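Side-chain contacts in probable antibiotics synthesis protein (Thermus thermophilus, PDB 1V70), which is of unknown function but belongs to the cupin family, probably binds a metal ion and may take part in antibiotic synthesis: residues V62-E67 with F78-A83; A69-A72 with A76-A79; D31-L36 with K51-L56. All coordinates share one frame; numbering follows the deposited sequence.

Contact 1. Residues V62-E67 with F78-A83; sequences VRVGEE and FAPAGA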
loop_
_atom_site.group_PDB
_atom_site.type_symbol
_atom_site.label_atom_id
_atom_site.label_comp_id
_atom_site.label_asym_id
_atom_site.label_seq_id
_atom_site.Cartn_x
_atom_site.Cartn_y
_atom_site.Cartn_z
ATOM N N VAL A 62 2.796 7.822 14.446
ATOM C CA VAL A 62 3.667 6.707 14.105
ATOM C C VAL A 62 5.030 6.924 14.747
ATOM O O VAL A 62 5.568 8.035 14.726
ATOM C CB VAL A 62 3.840 6.556 12.563
ATOM C CG1 VAL A 62 4.369 7.846 11.966
ATOM C CG2 VAL A 62 4.775 5.399 12.253
ATOM N N ARG A 63 5.573 5.867 15.339
ATOM C CA ARG A 63 6.883 5.938 15.972
ATOM C C ARG A 63 7.824 5.002 15.233
ATOM O O ARG A 63 7.497 3.834 15.000
ATOM C CB ARG A 63 6.784 5.526 17.449
ATOM C CG ARG A 63 8.102 5.577 18.235
ATOM C CD ARG A 63 8.854 4.253 18.184
ATOM N NE ARG A 63 10.135 4.311 18.894
ATOM C CZ ARG A 63 10.282 4.343 20.217
ATOM N NH1 ARG A 63 9.227 4.319 21.022
ATOM N NH2 ARG A 63 11.501 4.406 20.741
ATOM N N VAL A 64 8.976 5.527 14.832
ATOM C CA VAL A 64 9.989 4.729 14.155
ATOM C C VAL A 64 11.327 5.181 14.714
ATOM O O VAL A 64 11.717 6.337 14.550
ATOM C CB VAL A 64 9.987 4.945 12.624
ATOM C CG1 VAL A 64 11.101 4.127 11.989
ATOM C CG2 VAL A 64 8.637 4.538 12.041
ATOM N N GLY A 65 12.019 4.272 15.391
ATOM C CA GLY A 65 13.297 4.631 15.974
ATOM C C GLY A 65 13.103 5.684 17.049
ATOM O O GLY A 65 12.241 5.540 17.914
ATOM N N GLU A 66 13.886 6.756 16.984
ATOM C CA GLU A 66 13.794 7.824 17.991
ATOM C C GLU A 66 12.972 9.022 17.499
ATOM O O GLU A 66 13.128 10.131 17.990
ATOM C CB GLU A 66 15.213 8.294 18.364
ATOM C CG GLU A 66 16.193 7.125 18.558
ATOM C CD GLU A 66 17.524 7.611 19.111
ATOM O OE1 GLU A 66 17.844 8.787 18.966
ATOM O OE2 GLU A 66 18.250 6.791 19.661
ATOM N N GLU A 67 12.081 8.794 16.538
ATOM C CA GLU A 67 11.259 9.873 16.002
ATOM C C GLU A 67 9.784 9.477 15.922
ATOM O O GLU A 67 9.452 8.303 15.758
ATOM C CB GLU A 67 11.763 10.244 14.602
ATOM C CG GLU A 67 11.171 11.513 13.998
ATOM C CD GLU A 67 11.646 11.747 12.572
ATOM O OE1 GLU A 67 12.246 12.810 12.296
ATOM O OE2 GLU A 67 11.417 10.861 11.720
ATOM N N PHE A 78 7.907 4.873 6.590
ATOM C CA PHE A 78 8.681 3.648 6.421
ATOM C C PHE A 78 9.409 3.231 7.706
ATOM O O PHE A 78 10.115 4.034 8.312
ATOM C CB PHE A 78 9.710 3.871 5.305
ATOM C CG PHE A 78 10.486 2.644 4.922
ATOM C CD1 PHE A 78 9.928 1.684 4.084
ATOM C CD2 PHE A 78 11.782 2.449 5.391
ATOM C CE1 PHE A 78 10.650 0.546 3.716
ATOM C CE2 PHE A 78 12.511 1.314 5.030
ATOM C CZ PHE A 78 11.943 0.363 4.191
ATOM N N ALA A 79 9.235 1.976 8.108
ATOM C CA ALA A 79 9.895 1.440 9.296
ATOM C C ALA A 79 10.809 0.311 8.824
ATOM O O ALA A 79 10.362 -0.810 8.579
ATOM C CB ALA A 79 8.861 0.907 10.281
ATOM N N PRO A 80 12.111 0.597 8.678
ATOM C CA PRO A 80 13.052 -0.428 8.224
ATOM C C PRO A 80 13.298 -1.532 9.244
ATOM O O PRO A 80 13.178 -1.319 10.451
ATOM C CB PRO A 80 14.314 0.377 7.925
ATOM C CG PRO A 80 14.262 1.457 8.956
ATOM C CD PRO A 80 12.801 1.874 8.932
ATOM N N ALA A 81 13.638 -2.715 8.743
ATOM C CA ALA A 81 13.919 -3.863 9.594
ATOM C C ALA A 81 14.932 -3.476 10.664
ATOM O O ALA A 81 15.922 -2.797 10.379
ATOM C CB ALA A 81 14.462 -5.011 8.749
ATOM N N GLY A 82 14.677 -3.905 11.894
ATOM C CA GLY A 82 15.579 -3.602 12.988
ATOM C C GLY A 82 15.200 -2.378 13.799
ATOM O O GLY A 82 15.645 -2.216 14.935
ATOM N N ALA A 83 14.377 -1.508 13.222
ATOM C CA ALA A 83 13.959 -0.299 13.916
ATOM C C ALA A 83 12.697 -0.516 14.738
ATOM O O ALA A 83 11.721 -1.090 14.253
ATOM C CB ALA A 83 13.728 0.825 12.913
#
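Val64 meets Ala79, Pro80 and Ala83 in a buried apolar contact between the end of strand 60-64, in the four-stranded sheet, and the end of strand 75-79, in the five-stranded one. The geometry puts Val64 at its centre: it is the one residue of 62-67 whose side chain reaches 78-83, and its two methyls divide the work. Val64 CG1, lying anti to the backbone N (chi1 178°), sits 3.8 Å from Phe78 O. The same Val64 CG1 also touches Pro80 and the methyl of Ala83, 4.3 Å from Ala83 CB. Val64 CG2 meets the Ala79 methyl, 4.0 Å from Ala79 CB. Each segment then turns back on itself, through a type II' turn from Val64 to Glu67 and a type II turn from Pro80 to Ala83. The first turn is clasped by the Arg63 side chain, whose NE donates to Gly65 O at 2.6 Å. This bond is bent (N-H...O angle 136°): NE lies in the carbonyl plane, but Gly65 O is tilted 26° out of the guanidinium plane. Val64 also packs on Met1 of the second subunit. Apolar contact between two facing antiparallel sheets, as here, is how the interior of a cupin beta-barrel is packed.

Contact 2. Residues A69-A72 with A76-A79; sequences ALLA and AAFA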
loop_
_atom_site.group_PDB
_atom_site.type_symbol
_atom_site.label_atom_id
_atom_site.label_comp_id
_atom_site.label_asym_id
_atom_site.label_seq_id
_atom_site.Cartn_x
_atom_site.Cartn_y
_atom_site.Cartn_z
ATOM N N ALA A 69 5.834 10.866 14.268
ATOM C CA ALA A 69 5.222 11.706 13.253
ATOM C C ALA A 69 3.712 11.570 13.292
ATOM O O ALA A 69 3.177 10.544 13.727
ATOM C CB ALA A 69 5.734 11.308 11.872
ATOM N N LEU A 70 3.028 12.620 12.855
ATOM C CA LEU A 70 1.577 12.611 12.785
ATOM C C LEU A 70 1.263 12.226 11.348
ATOM O O LEU A 70 1.536 12.981 10.413
ATOM C CB LEU A 70 1.008 13.997 13.106
ATOM C CG LEU A 70 1.194 14.478 14.546
ATOM C CD1 LEU A 70 0.498 15.819 14.720
ATOM C CD2 LEU A 70 0.618 13.454 15.515
ATOM N N LEU A 71 0.714 11.032 11.181
ATOM C CA LEU A 71 0.379 10.518 9.867
ATOM C C LEU A 71 -1.087 10.810 9.556
ATOM O O LEU A 71 -1.986 10.211 10.155
ATOM C CB LEU A 71 0.639 9.011 9.839
ATOM C CG LEU A 71 0.877 8.327 8.493
ATOM C CD1 LEU A 71 2.219 8.775 7.915
ATOM C CD2 LEU A 71 0.862 6.818 8.691
ATOM N N ALA A 72 -1.315 11.745 8.636
ATOM C CA ALA A 72 -2.659 12.133 8.208
ATOM C C ALA A 72 -2.955 11.445 6.873
ATOM O O ALA A 72 -2.044 10.951 6.209
ATOM C CB ALA A 72 -2.744 13.651 8.057
ATOM N N ALA A 76 2.566 8.456 4.205
ATOM C CA ALA A 76 3.136 7.137 4.458
ATOM C C ALA A 76 4.453 7.268 5.212
ATOM O O ALA A 76 5.208 8.225 5.004
ATOM C CB ALA A 76 3.361 6.399 3.138
ATOM N N ALA A 77 4.724 6.300 6.082
ATOM C CA ALA A 77 5.950 6.271 6.872
ATOM C C ALA A 77 6.587 4.889 6.743
ATOM O O ALA A 77 5.893 3.865 6.792
ATOM C CB ALA A 77 5.643 6.577 8.331
ATOM N N PHE A 78 7.907 4.873 6.590
ATOM C CA PHE A 78 8.681 3.648 6.421
ATOM C C PHE A 78 9.409 3.231 7.706
ATOM O O PHE A 78 10.115 4.034 8.312
ATOM C CB PHE A 78 9.710 3.871 5.305
ATOM C CG PHE A 78 10.486 2.644 4.922
ATOM C CD1 PHE A 78 9.928 1.684 4.084
ATOM C CD2 PHE A 78 11.782 2.449 5.391
ATOM C CE1 PHE A 78 10.650 0.546 3.716
ATOM C CE2 PHE A 78 12.511 1.314 5.030
ATOM C CZ PHE A 78 11.943 0.363 4.191
ATOM N N ALA A 79 9.235 1.976 8.108
ATOM C CA ALA A 79 9.895 1.440 9.296
ATOM C C ALA A 79 10.809 0.311 8.824
ATOM O O ALA A 79 10.362 -0.810 8.579
ATOM C CB ALA A 79 8.861 0.907 10.281
#
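Leu71 reaches the backbone of Ala76 and the methyl of Ala77, packing at one border of the cupin beta-barrel, where strand 67-71 of the four-stranded sheet comes near strand 75-79 of the five-stranded sheet; each is an outermost strand of its sheet within the chain. The chain crosses from one sheet to the other through a short connection. The nearest CA atoms, those of Leu71 and Ala76, stand 6.9 Å apart, and the segments share no backbone hydrogen bond. Each strand is paired elsewhere: Leu71 bonds through its backbone with Val60, and Ala77 with Tyr53.

The apolar interaction rests on a single branch of a single side chain. The Leu71 CA-CB bond points toward 76-79; chi1 of -157° sets CG anti to the backbone N, and with chi2 at 69° the CD1 branch is directed at 76-79. That methyl comes alongside the Ala77 methyl, with Leu71 CD1 4.1 Å from Ala77 CB. Tyr53, Ala55 and Val60 touch Leu71 as well, so it is embedded among residues of both sheets.

The second subunit adds further contacts. Ala76, Ala77 and Phe78 pair antiparallel with one of its strands, which carries the sheet across the interface, and its Ile3 packs on Leu71 and Ala69.

Against the main chain, Leu71 CD1 lies over Ala76 C at 3.8 Å. Leu71 CD1 is closer still to Ala76 N, at 3.7 Å.

Contact 3. Residues D31-L36 with K51-L56; sequences DLYALL and KVYYAL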
loop_
_atom_site.group_PDB
_atom_site.type_symbol
_atom_site.label_atom_id
_atom_site.label_comp_id
_atom_site.label_asym_id
_atom_site.label_seq_id
_atom_site.Cartn_x
_atom_site.Cartn_y
_atom_site.Cartn_z
ATOM N N ASP A 31 -2.153 -5.672 4.834
ATOM C CA ASP A 31 -3.233 -5.568 5.810
ATOM C C ASP A 31 -3.829 -4.188 5.988
ATOM O O ASP A 31 -3.277 -3.183 5.545
ATOM C CB ASP A 31 -2.727 -5.971 7.203
ATOM C CG ASP A 31 -2.032 -7.307 7.223
ATOM O OD1 ASP A 31 -2.586 -8.269 6.666
ATOM O OD2 ASP A 31 -0.934 -7.396 7.818
ATOM N N LEU A 32 -4.966 -4.165 6.673
ATOM C CA LEU A 32 -5.617 -2.926 7.049
ATOM C C LEU A 32 -5.557 -2.933 8.573
ATOM O O LEU A 32 -5.800 -3.969 9.198
ATOM C CB LEU A 32 -7.089 -2.896 6.632
ATOM C CG LEU A 32 -7.465 -2.743 5.162
ATOM C CD1 LEU A 32 -8.985 -2.743 5.044
ATOM C CD2 LEU A 32 -6.886 -1.451 4.601
ATOM N N TYR A 33 -5.193 -1.806 9.171
ATOM C CA TYR A 33 -5.187 -1.699 10.629
ATOM C C TYR A 33 -6.292 -0.701 10.932
ATOM O O TYR A 33 -6.307 0.396 10.376
ATOM C CB TYR A 33 -3.871 -1.134 11.170
ATOM C CG TYR A 33 -2.696 -2.085 11.234
ATOM C CD1 TYR A 33 -1.543 -1.719 11.926
ATOM C CD2 TYR A 33 -2.708 -3.324 10.583
ATOM C CE1 TYR A 33 -0.427 -2.549 11.971
ATOM C CE2 TYR A 33 -1.589 -4.169 10.622
ATOM C CZ TYR A 33 -0.453 -3.769 11.318
ATOM O OH TYR A 33 0.667 -4.571 11.356
ATOM N N ALA A 34 -7.224 -1.081 11.798
ATOM C CA ALA A 34 -8.328 -0.207 12.168
ATOM C C ALA A 34 -8.177 0.104 13.648
ATOM O O ALA A 34 -8.269 -0.789 14.495
ATOM C CB ALA A 34 -9.663 -0.896 11.897
ATOM N N LEU A 35 -7.937 1.377 13.948
ATOM C CA LEU A 35 -7.725 1.818 15.319
ATOM C C LEU A 35 -8.774 2.781 15.844
ATOM O O LEU A 35 -8.997 3.848 15.275
ATOM C CB LEU A 35 -6.357 2.502 15.459
ATOM C CG LEU A 35 -5.067 1.749 15.129
ATOM C CD1 LEU A 35 -4.865 1.678 13.623
ATOM C CD2 LEU A 35 -3.892 2.479 15.771
ATOM N N LEU A 36 -9.432 2.393 16.929
ATOM C CA LEU A 36 -10.402 3.273 17.560
ATOM C C LEU A 36 -9.543 4.191 18.430
ATOM O O LEU A 36 -8.374 3.890 18.691
ATOM C CB LEU A 36 -11.368 2.471 18.438
ATOM C CG LEU A 36 -12.344 1.534 17.718
ATOM C CD1 LEU A 36 -13.126 0.719 18.742
ATOM C CD2 LEU A 36 -13.290 2.347 16.847
ATOM N N LYS A 51 8.454 -2.403 6.998
ATOM C CA LYS A 51 7.026 -2.138 7.085
ATOM C C LYS A 51 6.726 -0.704 6.680
ATOM O O LYS A 51 7.511 0.203 6.945
ATOM C CB LYS A 51 6.517 -2.391 8.512
ATOM C CG LYS A 51 5.031 -2.114 8.685
ATOM C CD LYS A 51 4.598 -2.234 10.134
ATOM C CE LYS A 51 4.735 -3.655 10.636
ATOM N NZ LYS A 51 4.317 -3.762 12.058
ATOM N N VAL A 52 5.597 -0.508 6.013
ATOM C CA VAL A 52 5.174 0.826 5.610
ATOM C C VAL A 52 3.726 1.042 6.033
ATOM O O VAL A 52 2.858 0.204 5.763
ATOM C CB VAL A 52 5.263 1.042 4.081
ATOM C CG1 VAL A 52 4.759 2.439 3.724
ATOM C CG2 VAL A 52 6.697 0.868 3.609
ATOM N N TYR A 53 3.483 2.154 6.718
ATOM C CA TYR A 53 2.145 2.538 7.166
ATOM C C TYR A 53 1.648 3.639 6.235
ATOM O O TYR A 53 2.381 4.592 5.962
ATOM C CB TYR A 53 2.179 3.142 8.571
ATOM C CG TYR A 53 2.620 2.229 9.687
ATOM C CD1 TYR A 53 1.749 1.290 10.241
ATOM C CD2 TYR A 53 3.890 2.358 10.244
ATOM C CE1 TYR A 53 2.131 0.510 11.329
ATOM C CE2 TYR A 53 4.282 1.584 11.328
ATOM C CZ TYR A 53 3.400 0.668 11.868
ATOM O OH TYR A 53 3.781 -0.067 12.967
ATOM N N TYR A 54 0.415 3.519 5.755
ATOM C CA TYR A 54 -0.186 4.540 4.897
ATOM C C TYR A 54 -1.546 4.884 5.502
ATOM O O TYR A 54 -2.358 3.993 5.760
ATOM C CB TYR A 54 -0.371 4.026 3.468
ATOM C CG TYR A 54 -1.135 4.991 2.582
ATOM C CD1 TYR A 54 -0.546 6.171 2.129
ATOM C CD2 TYR A 54 -2.460 4.740 2.224
ATOM C CE1 TYR A 54 -1.259 7.078 1.342
ATOM C CE2 TYR A 54 -3.180 5.639 1.439
ATOM C CZ TYR A 54 -2.573 6.804 1.003
ATOM O OH TYR A 54 -3.275 7.692 0.218
ATOM N N ALA A 55 -1.792 6.166 5.746
ATOM C CA ALA A 55 -3.062 6.582 6.339
ATOM C C ALA A 55 -4.184 6.734 5.313
ATOM O O ALA A 55 -4.098 7.555 4.398
ATOM C CB ALA A 55 -2.872 7.892 7.114
ATOM N N LEU A 56 -5.234 5.929 5.474
ATOM C CA LEU A 56 -6.394 5.969 4.586
ATOM C C LEU A 56 -7.438 6.933 5.143
ATOM O O LEU A 56 -8.040 7.711 4.402
ATOM C CB LEU A 56 -7.015 4.575 4.459
ATOM C CG LEU A 56 -6.179 3.503 3.758
ATOM C CD1 LEU A 56 -6.790 2.133 4.024
ATOM C CD2 LEU A 56 -6.110 3.792 2.264
#
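Lys51, first in segment 51-56, brings its amine near the hydroxyl of Tyr33, with Lys51 NZ 3.8 Å from Tyr33 OH. That is too long for a hydrogen bond, and each group has a better partner: Lys51 NZ bonds His85 NE2, whereas Gln41 serves both tyrosines of this contact, its NE2 bonding Tyr33 OH and its OE1 bonding Tyr53 OH, which should restrain both rings. The lysine chain runs extended until it bends at chi3 (-65°), and the side chains of Lys51 and Tyr33 cross at about a right angle. Lys51 is modelled in two conformations, so this approach is weaker evidence than the others.

Two residues on, Tyr53 meets Tyr33 ring against ring. The closest atoms are Tyr33 CE1 and Tyr53 CE1, 4.0 Å apart. Tyr33 CE1 arrives at the edge of the Tyr53 ring, near its plane, while Tyr53 CE1 approaches the Tyr33 ring obliquely, so the pair is no stack. The CA atoms of Tyr33 and Tyr53 are 9.1 Å apart, consistent with strands 28-35 and 50-55 being next-but-one neighbours in the five-stranded sheet, with strand 95-102 between them; Val99 of that strand touches both Tyr33 and Lys51. This gathering of polar and aromatic groups is consistent with the interior region of the cupin barrel, where many relatives hold a metal. The bound sodium ion, for its part, lies about 10 Å from the side chain of Leu32.

At Leu56 the chain turns a corner, and its CA-CB bond points toward 31-36. Leu56 CD1 touches Leu32 CD2 at 3.6 Å, the side chains crossing at about a right angle. Tyr54 of the second subunit packs on Leu56.

Overall arrangement
Along the chain, contact 3 (31-36 with 51-56) closes before contacts 1 and 2 open, and those two end on the same strand, 75-79, sharing Phe78 and Ala79. The centre of contact 2 lies about 10 Å from each of the other centres, and those of contacts 1 and 3 are about 15 Å apart. Contact 3 lies largely on the five-stranded sheet, its centre about 3 Å from the centre of the chain; contacts 1 and 2 join that sheet to neighbouring strands 60-64 and 67-71 of the four-stranded sheet. Backbone pairing of strand 75-79 with strand 50-55 connects all three, as Ala79 N to Lys51 O (2.7 Å) indicates. All three touch the second subunit, so packing between the sheets and the subunit interface appear to share strands.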